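Side-chain contacts in putative Lipoprotein (Shewanella oneidensis, PDB 3U24), which is of unknown function but binds zinc and calcium ions and may be a membrane-tethered, metal-dependent hydrolase related to zinc metallopeptidases: residues Q115-P118 and S119-N122; N218-I221 and S222-N225; N475-L478 and D479-H483; S517-Q520 and L521-Y524. All blocks are in the same frame, centred on the assembly; numbering follows the deposited sequence.

Contact 1: Q115-P118 and S119-N122. With EDO (1,2-ethanediol), chain S; EDO (1,2-ethanediol), chain P.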
# COMPACT_ATOMS: atom_id res chain seq x y z
N GLN A 115 -18.57 0.78 12.92
CA GLN A 115 -19.37 -0.11 13.79
C GLN A 115 -18.67 -1.41 14.11
O GLN A 115 -18.64 -1.80 15.28
CB GLN A 115 -20.74 -0.49 13.20
CG GLN A 115 -21.68 0.66 13.18
CD GLN A 115 -23.09 0.24 12.81
OE1 GLN A 115 -23.32 -0.57 11.91
NE2 GLN A 115 -24.04 0.80 13.52
N TRP A 116 -18.16 -2.09 13.08
CA TRP A 116 -17.70 -3.46 13.22
C TRP A 116 -16.22 -3.68 13.26
O TRP A 116 -15.77 -4.83 13.39
CB TRP A 116 -18.33 -4.38 12.15
CG TRP A 116 -18.16 -3.89 10.71
CD1 TRP A 116 -19.09 -3.19 9.95
CD2 TRP A 116 -17.02 -4.07 9.85
NE1 TRP A 116 -18.62 -2.93 8.71
CE2 TRP A 116 -17.37 -3.42 8.58
CE3 TRP A 116 -15.79 -4.69 9.98
CZ2 TRP A 116 -16.49 -3.38 7.52
CZ3 TRP A 116 -14.91 -4.66 8.90
CH2 TRP A 116 -15.25 -4.00 7.69
N ASP A 117 -15.41 -2.62 13.15
CA ASP A 117 -13.94 -2.76 13.25
C ASP A 117 -13.42 -1.96 14.45
O ASP A 117 -13.15 -0.75 14.34
CB ASP A 117 -13.26 -2.26 11.99
CG ASP A 117 -11.75 -2.29 12.09
OD1 ASP A 117 -11.17 -2.71 13.10
OD2 ASP A 117 -11.11 -1.84 11.12
N PRO A 118 -13.31 -2.62 15.61
CA PRO A 118 -12.85 -1.89 16.79
C PRO A 118 -11.41 -1.48 16.66
O PRO A 118 -10.98 -0.61 17.42
CB PRO A 118 -13.03 -2.90 17.95
CG PRO A 118 -14.11 -3.83 17.47
CD PRO A 118 -13.87 -3.93 15.97
N SER A 119 -10.66 -2.05 15.72
CA SER A 119 -9.28 -1.64 15.60
C SER A 119 -9.15 -0.21 15.06
O SER A 119 -8.09 0.39 15.18
CB SER A 119 -8.45 -2.61 14.77
OG SER A 119 -8.67 -2.41 13.39
N SER A 120 -10.21 0.34 14.47
CA SER A 120 -10.14 1.73 14.01
C SER A 120 -10.14 2.78 15.19
O SER A 120 -9.87 3.96 14.97
CB SER A 120 -11.26 1.99 12.98
OG SER A 120 -12.54 1.69 13.48
N TYR A 121 -10.34 2.32 16.43
CA TYR A 121 -10.26 3.16 17.60
C TYR A 121 -8.99 2.91 18.39
O TYR A 121 -8.85 1.93 19.14
CB TYR A 121 -11.48 2.95 18.47
CG TYR A 121 -12.77 3.18 17.72
CD1 TYR A 121 -13.28 4.45 17.59
CD2 TYR A 121 -13.44 2.14 17.12
CE1 TYR A 121 -14.43 4.68 16.90
CE2 TYR A 121 -14.62 2.36 16.44
CZ TYR A 121 -15.12 3.64 16.35
OH TYR A 121 -16.29 3.92 15.68
N ASN A 122 -8.03 3.80 18.21
CA ASN A 122 -6.71 3.69 18.87
C ASN A 122 -6.01 5.05 18.80
O ASN A 122 -5.78 5.58 17.72
CB ASN A 122 -5.85 2.62 18.16
CG ASN A 122 -4.55 2.29 18.92
OD1 ASN A 122 -4.06 3.05 19.79
ND2 ASN A 122 -3.97 1.12 18.57
C1 EDO S . -6.62 4.85 13.25
O1 EDO S . -6.74 5.47 14.55
C2 EDO S . -6.63 3.31 13.37
O2 EDO S . -5.48 2.79 14.05
C1 EDO P . -5.15 8.49 15.41
O1 EDO P . -4.42 7.70 16.36
C2 EDO P . -6.45 9.09 16.00
O2 EDO P . -6.11 10.15 16.89
O HOH W 1 -10.67 -0.03 20.12

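Contact 2: N218-I221 and S222-N225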
# COMPACT_ATOMS: atom_id res chain seq x y z
N ASN A 218 -6.21 1.29 29.67
CA ASN A 218 -6.30 0.01 30.31
C ASN A 218 -7.74 -0.46 30.49
O ASN A 218 -8.01 -1.63 30.28
CB ASN A 218 -5.58 -0.02 31.64
CG ASN A 218 -4.08 -0.19 31.50
OD1 ASN A 218 -3.31 0.47 32.22
ND2 ASN A 218 -3.64 -1.08 30.60
N GLU A 219 -8.65 0.43 30.88
CA GLU A 219 -10.06 0.05 31.00
C GLU A 219 -10.66 -0.29 29.64
O GLU A 219 -11.43 -1.19 29.52
CB GLU A 219 -10.90 1.14 31.70
CG GLU A 219 -10.55 1.28 33.19
CD GLU A 219 -11.20 2.49 33.87
OE1 GLU A 219 -11.76 3.38 33.18
OE2 GLU A 219 -11.13 2.54 35.13
N HIS A 220 -10.27 0.43 28.61
CA HIS A 220 -10.74 0.05 27.27
C HIS A 220 -10.21 -1.31 26.84
O HIS A 220 -10.94 -2.09 26.26
CB HIS A 220 -10.41 1.11 26.26
CG HIS A 220 -10.99 0.84 24.90
ND1 HIS A 220 -12.30 1.04 24.60
CD2 HIS A 220 -10.39 0.40 23.74
CE1 HIS A 220 -12.50 0.70 23.33
NE2 HIS A 220 -11.34 0.32 22.80
N ILE A 221 -8.97 -1.61 27.15
CA ILE A 221 -8.41 -2.93 26.81
C ILE A 221 -9.16 -4.04 27.56
O ILE A 221 -9.42 -5.09 26.96
CB ILE A 221 -6.93 -3.02 27.12
CG1 ILE A 221 -6.18 -2.11 26.12
CG2 ILE A 221 -6.44 -4.49 27.12
CD1 ILE A 221 -4.83 -1.64 26.64
N SER A 222 -9.54 -3.79 28.82
CA SER A 222 -10.33 -4.77 29.58
C SER A 222 -11.69 -4.96 28.92
O SER A 222 -12.20 -6.07 28.83
CB SER A 222 -10.61 -4.34 31.03
OG SER A 222 -9.37 -4.23 31.72
N TRP A 223 -12.28 -3.87 28.49
CA TRP A 223 -13.53 -3.99 27.80
C TRP A 223 -13.37 -4.79 26.50
O TRP A 223 -14.16 -5.69 26.21
CB TRP A 223 -14.11 -2.63 27.58
CG TRP A 223 -15.42 -2.63 26.86
CD1 TRP A 223 -16.70 -2.71 27.42
CD2 TRP A 223 -15.65 -2.44 25.41
NE1 TRP A 223 -17.65 -2.58 26.45
CE2 TRP A 223 -17.09 -2.43 25.22
CE3 TRP A 223 -14.82 -2.31 24.30
CZ2 TRP A 223 -17.67 -2.33 23.96
CZ3 TRP A 223 -15.40 -2.16 23.04
CH2 TRP A 223 -16.80 -2.16 22.87
N LEU A 224 -12.33 -4.49 25.73
CA LEU A 224 -12.07 -5.22 24.48
C LEU A 224 -11.89 -6.71 24.77
O LEU A 224 -12.42 -7.53 24.06
CB LEU A 224 -10.87 -4.64 23.73
CG LEU A 224 -10.98 -3.26 23.04
CD1 LEU A 224 -9.64 -2.79 22.50
CD2 LEU A 224 -12.00 -3.26 21.91
N ASN A 225 -11.18 -7.05 25.85
CA ASN A 225 -10.99 -8.45 26.23
C ASN A 225 -12.32 -9.11 26.57
O ASN A 225 -12.55 -10.28 26.18
CB ASN A 225 -10.01 -8.63 27.40
CG ASN A 225 -8.53 -8.48 26.99
OD1 ASN A 225 -8.12 -8.68 25.84
ND2 ASN A 225 -7.73 -8.12 27.97

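Contact 3: N475-L478 and D479-H483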
# COMPACT_ATOMS: atom_id res chain seq x y z
N ASN A 475 -2.93 -13.09 -5.44
CA ASN A 475 -3.40 -12.10 -4.45
C ASN A 475 -4.85 -11.68 -4.75
O ASN A 475 -5.63 -11.49 -3.81
CB ASN A 475 -2.55 -10.83 -4.44
CG ASN A 475 -1.27 -10.96 -3.60
OD1 ASN A 475 -1.07 -11.91 -2.84
ND2 ASN A 475 -0.43 -9.94 -3.72
N THR A 476 -5.17 -11.51 -6.05
CA THR A 476 -6.49 -11.11 -6.51
C THR A 476 -7.49 -12.23 -6.32
O THR A 476 -8.57 -12.01 -5.79
CB THR A 476 -6.45 -10.65 -8.00
OG1 THR A 476 -5.76 -9.42 -8.05
CG2 THR A 476 -7.83 -10.44 -8.61
N ILE A 477 -7.13 -13.43 -6.75
CA ILE A 477 -7.99 -14.61 -6.53
C ILE A 477 -8.35 -14.78 -5.04
O ILE A 477 -9.52 -14.99 -4.67
CB ILE A 477 -7.32 -15.86 -7.10
CG1 ILE A 477 -7.14 -15.69 -8.60
CG2 ILE A 477 -8.12 -17.14 -6.83
CD1 ILE A 477 -6.43 -16.82 -9.27
N LEU A 478 -7.35 -14.65 -4.20
CA LEU A 478 -7.50 -14.86 -2.78
C LEU A 478 -8.41 -13.81 -2.17
O LEU A 478 -9.39 -14.13 -1.46
CB LEU A 478 -6.13 -14.80 -2.11
CG LEU A 478 -6.09 -14.82 -0.58
CD1 LEU A 478 -6.06 -16.25 -0.12
CD2 LEU A 478 -4.86 -14.14 0.01
N ASP A 479 -8.11 -12.54 -2.46
CA ASP A 479 -8.86 -11.47 -1.81
C ASP A 479 -10.35 -11.54 -2.18
O ASP A 479 -11.23 -11.46 -1.32
CB ASP A 479 -8.28 -10.10 -2.10
CG ASP A 479 -8.86 -9.01 -1.19
OD1 ASP A 479 -8.49 -8.97 0.02
OD2 ASP A 479 -9.68 -8.19 -1.69
N TYR A 480 -10.59 -11.75 -3.47
CA TYR A 480 -11.93 -11.82 -4.01
C TYR A 480 -12.66 -13.05 -3.50
O TYR A 480 -13.79 -12.95 -3.02
CB TYR A 480 -11.88 -11.82 -5.55
CG TYR A 480 -13.24 -11.78 -6.23
CD1 TYR A 480 -13.90 -10.58 -6.44
CD2 TYR A 480 -13.87 -12.95 -6.62
CE1 TYR A 480 -15.17 -10.54 -7.05
CE2 TYR A 480 -15.13 -12.93 -7.22
CZ TYR A 480 -15.78 -11.72 -7.45
OH TYR A 480 -17.04 -11.71 -8.06
N SER A 481 -12.00 -14.21 -3.58
CA SER A 481 -12.67 -15.45 -3.20
C SER A 481 -13.03 -15.48 -1.72
O SER A 481 -14.07 -15.99 -1.37
CB SER A 481 -11.86 -16.67 -3.61
OG SER A 481 -11.59 -16.59 -5.01
N ILE A 482 -12.20 -14.90 -0.87
CA ILE A 482 -12.46 -14.84 0.56
C ILE A 482 -13.69 -13.97 0.86
O ILE A 482 -14.59 -14.39 1.55
CB ILE A 482 -11.21 -14.31 1.31
CG1 ILE A 482 -10.16 -15.41 1.37
CG2 ILE A 482 -11.54 -13.83 2.73
CD1 ILE A 482 -8.82 -14.94 1.94
N HIS A 483 -13.74 -12.78 0.28
CA HIS A 483 -14.79 -11.82 0.59
C HIS A 483 -16.09 -12.01 -0.16
O HIS A 483 -17.15 -11.60 0.32
CB HIS A 483 -14.23 -10.43 0.38
CG HIS A 483 -13.28 -10.06 1.45
ND1 HIS A 483 -13.69 -9.81 2.71
CD2 HIS A 483 -11.89 -10.02 1.47
CE1 HIS A 483 -12.62 -9.59 3.47
NE2 HIS A 483 -11.53 -9.68 2.72

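Contact 4: S517-Q520 and L521-Y524. With ACY (acetic acid), chain Q.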
# COMPACT_ATOMS: atom_id res chain seq x y z
N SER A 517 -8.11 -7.02 5.92
CA SER A 517 -8.26 -5.98 4.92
C SER A 517 -9.01 -6.54 3.71
O SER A 517 -9.12 -7.77 3.53
CB SER A 517 -6.89 -5.48 4.48
OG SER A 517 -6.23 -6.49 3.74
N GLN A 518 -9.53 -5.64 2.90
CA GLN A 518 -10.29 -5.97 1.71
C GLN A 518 -9.82 -5.05 0.57
O GLN A 518 -9.45 -3.88 0.84
CB GLN A 518 -11.79 -5.72 1.95
CG GLN A 518 -12.28 -6.22 3.29
CD GLN A 518 -12.05 -5.20 4.37
OE1 GLN A 518 -12.06 -4.02 4.10
NE2 GLN A 518 -11.83 -5.65 5.59
N VAL A 519 -9.79 -5.61 -0.66
CA VAL A 519 -9.53 -4.87 -1.90
C VAL A 519 -8.06 -4.51 -2.13
O VAL A 519 -7.52 -4.68 -3.23
CB VAL A 519 -10.49 -3.66 -2.03
CG1 VAL A 519 -10.10 -2.76 -3.16
CG2 VAL A 519 -11.92 -4.16 -2.25
N GLN A 520 -7.37 -4.05 -1.10
CA GLN A 520 -5.97 -3.61 -1.28
C GLN A 520 -5.10 -4.66 -2.00
O GLN A 520 -4.23 -4.32 -2.81
CB GLN A 520 -5.38 -3.14 0.07
CG GLN A 520 -4.00 -2.48 -0.02
CD GLN A 520 -2.87 -3.48 -0.31
OE1 GLN A 520 -2.95 -4.65 0.07
NE2 GLN A 520 -1.85 -3.03 -1.06
N LEU A 521 -5.36 -5.93 -1.73
CA LEU A 521 -4.57 -7.05 -2.31
C LEU A 521 -4.75 -7.15 -3.81
O LEU A 521 -3.84 -7.64 -4.47
CB LEU A 521 -4.88 -8.40 -1.65
CG LEU A 521 -4.01 -8.67 -0.42
CD1 LEU A 521 -4.61 -9.83 0.39
CD2 LEU A 521 -2.57 -8.95 -0.83
N THR A 522 -5.88 -6.71 -4.35
CA THR A 522 -6.08 -6.72 -5.81
C THR A 522 -5.32 -5.59 -6.56
O THR A 522 -5.23 -5.61 -7.78
CB THR A 522 -7.57 -6.61 -6.19
OG1 THR A 522 -8.03 -5.28 -5.91
CG2 THR A 522 -8.43 -7.63 -5.42
N SER A 523 -4.75 -4.62 -5.84
CA SER A 523 -4.29 -3.39 -6.46
C SER A 523 -3.18 -3.66 -7.46
O SER A 523 -3.12 -3.05 -8.56
CB SER A 523 -3.90 -2.33 -5.41
OG SER A 523 -2.83 -2.73 -4.57
N TYR A 524 -2.32 -4.62 -7.12
CA TYR A 524 -1.14 -4.92 -7.93
C TYR A 524 -1.54 -5.43 -9.30
O TYR A 524 -1.08 -4.90 -10.33
CB TYR A 524 -0.25 -5.94 -7.24
CG TYR A 524 0.01 -5.59 -5.81
CD1 TYR A 524 -0.89 -6.01 -4.81
CD2 TYR A 524 1.12 -4.86 -5.43
CE1 TYR A 524 -0.68 -5.69 -3.49
CE2 TYR A 524 1.34 -4.52 -4.10
CZ TYR A 524 0.45 -4.94 -3.15
OH TYR A 524 0.61 -4.64 -1.84
C ACY Q . -11.33 -2.46 7.22
O ACY Q . -10.80 -3.49 7.70
OXT ACY Q . -11.36 -2.20 5.97
CH3 ACY Q . -11.92 -1.46 8.16
O HOH W 2 -6.86 -6.65 0.70

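Contact 1: Q115-P118 and S119-N122
An Asx turn joins Asp117 to Ser119 just after helix 113-116: carboxylate oxygen OD1 of Asp117 accepts a weak, bent bond from the backbone N of Ser119 at 2.7 Å. CG of Asp117 stands opposite the backbone N (chi1 176°), which brings the carboxylate round to Ser119. OD1 also takes the hydroxyl of Ser119, whose OG lies 2.5 Å away and is met by the syn lone pair of OD1, the one on the side of OD2. Amide and hydroxyl of one residue thus converge on a single oxygen. Exchanging Asp117 for an alanine would take away that acceptor, would probably deprive the Ser119 amide of its partner and is likely to set the hydroxyl free to turn.

The Asx turn leads into a short 3-10 turn at 118-120. Asp117 O receives the backbone N of Ser120 from above its carbonyl plane at 3.1 Å, and the same residue's OG at 2.7 Å, nearly along the C=O axis. Tyr121 N continues the pattern, bonding Pro118 O with an N-H...O angle of 164°. The carbonyl oxygen of Pro118 also sits at the edge of the Tyr121 ring, in its plane, 3.7 Å from CD2, while the phenol OH reaches back to Trp114 O. A water donates to both Pro118 O and Tyr121 O, bridging the end of the turn.

Contact 2: N218-I221 and S222-N225
Asn218 meets Ser222 one turn further along helix 200-234, the backbone N of Ser222 bonding Asn218 O at 3.0 Å. Glu219 takes part through its backbone as well: its O accepts from Trp223 N, and CB of Ser222 rests 3.6 Å from that oxygen.

His220 is the first residue to contribute a side chain. With CG anti to the backbone N (chi1 -174°), the imidazole stands out from the helix, tilted slightly towards its C-terminal end, and touches two residues with different atoms. CD2 packs 3.5 Å from Leu224 CD1, and NE2 faces the same leucine's CG and both methyls. The CE1 corner instead approaches the indole of Trp223, 3.9 Å from CE3. The planes of the imidazole and the six-membered ring of Trp223 are only 25° apart but slid so far past each other, centroids 5.6 Å apart, that they barely overlap. ND1 is bonded to Arg160 NH1, which ties the ring to helix 152-162. A serine in place of His220 would lack the ring, would probably leave Arg160 without this acceptor and is likely to open a gap between Leu224 and Trp223.

Ile221 closes the segment. Its O accepts from Asn225 N at 2.9 Å, and its CG2 branch runs beside the Asn225 amide, 3.9 Å from ND2.

Because an arginine donates to ND1, a neutral imidazole with its hydrogen on NE2 is the likelier form, and a positive charge on His220 would probably be disfavoured beside Arg160 and the leucine methyls.

Contact 3: N475-L478 and D479-H483
Ser481 turns its OG back beside its own backbone N, anti to the carbonyl carbon (chi1 -54°), and this sets the hydroxyl 2.6 Å from Ile477 O, one helical turn earlier. The same carbonyl oxygen accepts Ser481 N at 2.8 Å. Hydroxyl and amide arrive from opposite faces of the carbonyl plane, each tilted out of it by less than 30°, so the oxygen is held by two donors of one residue. Such a hydroxyl bond to the carbonyl four residues back is how a buried serine commonly satisfies itself within a helix.

Helix 459-485 is buried here in the mostly helical DUF885 chain, packed by helices 260-289, 489-499 and 504-516, and a second pair of side chains marks a different flank. Leu478 and Ile482 run alongside each other in a common direction, with CD1 of Leu478 at 3.7 Å from CD1 of Ile482; the isoleucine's CG1 also passes 3.2 Å from Leu478 O. Both residues touch Ala514 of helix 504-516, and Leu478 extends the apolar surface to Leu495 of helix 489-499. On the Ser481 flank, Tyr480 stacks its ring on Tyr264 of helix 260-289, while its CB rests 3.3 Å from Thr476 O, the acceptor of its own amide. Asp479 N bonds Asn475 O; the polar ends of both side chains leave the helix, OD2 of Asp479 to Tyr246 OH and OD1 of Asn475 to Lys510 NZ.

Contact 4: S517-Q520 and L521-Y524
Gln520 spans the turn that feeds helix 523-542 and joins its amide to Tyr524, whose ring lies beside the zinc site of His408, His414 and Glu439. Starting at CB, 3.3 Å from Leu521 N, the glutamine chain keeps CG anti to the backbone N and then bends at chi2 (-73°), which folds the amide back over the following residues. OE1 comes near Leu521 CA but takes its hydrogen bond from Arg513 NH2. NE2, at the tip, gives a nearly straight bond to Tyr524 OH, 3.0 Å long with an N-H...O angle of 170°. The phenol oxygen lies in the amide plane, yet amide and ring planes stand 83° apart. Arg513 NH2 also bonds that phenol oxygen, so one guanidinium group braces both side chains.

Besides this pair, the backbone closes through two carbonyls, each gripped twice. Val519 O accepts Thr522 OG1 at 2.8 Å, in the carbonyl plane and on a lone pair, and Thr522 N from above that plane. Gln520 O is gripped in a similar way one residue on, with Ser523 OG in its plane at 2.8 Å and Ser523 N above it. Both hydroxyls are set between backbone N and carbonyl carbon, pointing back towards the preceding turn. At the start of the turn, a water accepts from Leu521 N at 2.9 Å and donates to Ser517 OG, 3.1 Å away.

Overall arrangement
The four contacts form two pairs. Contacts 1 and 2, with centres about 13 Å apart, meet where Pro118 CB packs 4.1 Å from Leu224 CD2. Contacts 3 and 4, about 9 Å apart between centres, are tied by probable hydrogen bonds: Asp479 OD2 to Val519 N at 2.8 Å and His483 NE2 to Ser517 O at 3.2 Å. An acetic acid molecule, probably from the crystallisation liquor, lies between the pairs: its O accepts from Gln518 NE2 of contact 4, and it comes within about 3 Å (nearest atoms) of the Asp117 side chain of contact 1. Contact 4 comes nearest the metal site, the Tyr524 side chain being about 5 Å from a zinc ion; contact 2 lies away from the known sites.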